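Local atomic coordinates of chitin-binding type-4 domain-containing protein (Photorhabdus laumondii subsp. laumondii, PDB entry 6T5Z), a protein that is a copper-dependent lytic polysaccharide monooxygenase of family AA10, which probably cleaves chitin chains oxidatively. Residues 142-145 with 146-150. Numbering follows the deposited sequence.
Sequences EGYQ and GYHVI
Y144 and H148 meet as an edge-to-face aromatic pair where the loop leaving strand 133-139 bends into strand 148-156. The tyrosine presents one edge, CD1 and CE1, to a face of the imidazole; the ring centroids are 4.5 Å apart and the planes inclined at 56°. Y144 CD1 sits over the middle of the imidazole, 3.4 Å from H148 NE2, and Y144 CE1 lies 3.4 Å from H148 CE1. With CG beside its backbone N and anti to the carbonyl carbon (chi1 -73°), H148 swings back toward the preceding loop. There the carbonyl of Q145 comes to the imidazole edge, its O 3.0 Å from H148 NE2 and 3.2 Å from H148 CD2. Q145 meets H148 through this backbone group, while its CB is directed away and its side chain touches P173. The other ring nitrogen, H148 ND1, is hydrogen-bonded to T100 OG1, while Y144 OH bonds to T100 O and N116 ND2. I99, on strand 92-99, touches both side chains. The contact thus joins the loop after strand 133-139 to the start of strand 148-156, away from the copper site; the tyrosine edge over one face and the bond from ND1 to T100 together probably limit the rotation of the imidazole.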
loop_
_atom_site.group_PDB
_atom_site.type_symbol
_atom_site.label_atom_id
_atom_site.label_comp_id
_atom_site.label_asym_id
_atom_site.label_seq_id
_atom_site.Cartn_x
_atom_site.Cartn_y
_atom_site.Cartn_z
ATOM N N GLU A 142 17.494 5.189 -4.174
ATOM C CA GLU A 142 18.775 5.066 -3.495
ATOM C C GLU A 142 18.740 5.755 -2.138
ATOM O O GLU A 142 17.988 6.710 -1.913
ATOM C CB GLU A 142 19.901 5.645 -4.351
ATOM C CG GLU A 142 20.097 4.923 -5.675
ATOM N N GLY A 143 19.570 5.255 -1.225
ATOM C CA GLY A 143 19.738 5.903 0.057
ATOM C C GLY A 143 18.677 5.592 1.081
ATOM O O GLY A 143 18.593 6.283 2.100
ATOM N N TYR A 144 17.861 4.576 0.854
ATOM C CA TYR A 144 16.795 4.279 1.796
ATOM C C TYR A 144 17.235 3.257 2.829
ATOM O O TYR A 144 17.919 2.273 2.520
ATOM C CB TYR A 144 15.540 3.789 1.082
ATOM C CG TYR A 144 14.596 4.930 0.803
ATOM C CD1 TYR A 144 13.450 5.116 1.572
ATOM C CD2 TYR A 144 14.889 5.866 -0.186
ATOM C CE1 TYR A 144 12.585 6.174 1.331
ATOM C CE2 TYR A 144 14.035 6.929 -0.433
ATOM C CZ TYR A 144 12.889 7.080 0.324
ATOM O OH TYR A 144 12.043 8.129 0.075
ATOM N N GLN A 145 16.843 3.517 4.066
ATOM C CA GLN A 145 17.038 2.577 5.153
ATOM C C GLN A 145 16.060 2.956 6.251
ATOM O O GLN A 145 15.515 4.063 6.267
ATOM C CB GLN A 145 18.480 2.589 5.660
ATOM C CG GLN A 145 18.975 3.965 6.060
ATOM C CD GLN A 145 20.480 4.016 6.217
ATOM O OE1 GLN A 145 21.225 3.826 5.249
ATOM N NE2 GLN A 145 20.940 4.265 7.439
ATOM N N GLY A 146 15.834 2.019 7.150
ATOM C CA GLY A 146 15.021 2.280 8.321
ATOM C C GLY A 146 13.558 2.001 8.052
ATOM O O GLY A 146 13.185 1.332 7.081
ATOM N N TYR A 147 12.715 2.534 8.935
ATOM C CA TYR A 147 11.277 2.316 8.847
ATOM C C TYR A 147 10.683 3.238 7.789
ATOM O O TYR A 147 10.807 4.462 7.886
ATOM C CB TYR A 147 10.615 2.551 10.206
ATOM C CG TYR A 147 9.086 2.468 10.218
ATOM C CD1 TYR A 147 8.385 1.635 9.348
ATOM C CD2 TYR A 147 8.350 3.243 11.114
ATOM C CE1 TYR A 147 6.982 1.583 9.375
ATOM C CE2 TYR A 147 6.970 3.197 11.149
ATOM C CZ TYR A 147 6.293 2.364 10.281
ATOM O OH TYR A 147 4.918 2.333 10.349
ATOM N N HIS A 148 10.024 2.642 6.796
ATOM C CA HIS A 148 9.352 3.370 5.729
ATOM C C HIS A 148 8.046 2.677 5.389
ATOM O O HIS A 148 7.909 1.463 5.569
ATOM C CB HIS A 148 10.232 3.455 4.478
ATOM C CG HIS A 148 11.361 4.409 4.631
ATOM N ND1 HIS A 148 11.177 5.771 4.570
ATOM C CD2 HIS A 148 12.675 4.212 4.894
ATOM C CE1 HIS A 148 12.336 6.375 4.764
ATOM N NE2 HIS A 148 13.261 5.451 4.964
ATOM N N VAL A 149 7.096 3.456 4.876
ATOM C CA VAL A 149 5.803 2.943 4.444
ATOM C C VAL A 149 5.742 3.055 2.932
ATOM O O VAL A 149 6.062 4.107 2.368
ATOM C CB VAL A 149 4.637 3.698 5.099
ATOM C CG1 VAL A 149 3.308 3.257 4.491
ATOM C CG2 VAL A 149 4.654 3.475 6.608
ATOM N N ILE A 150 5.343 1.968 2.283
ATOM C CA ILE A 150 5.168 1.924 0.841
ATOM C C ILE A 150 3.671 1.911 0.574
ATOM O O ILE A 150 2.931 1.167 1.228
ATOM C CB ILE A 150 5.869 0.688 0.239
ATOM C CG1 ILE A 150 7.387 0.847 0.372
ATOM C CG2 ILE A 150 5.413 0.455 -1.218
ATOM C CD1 ILE A 150 8.230 -0.373 0.045
#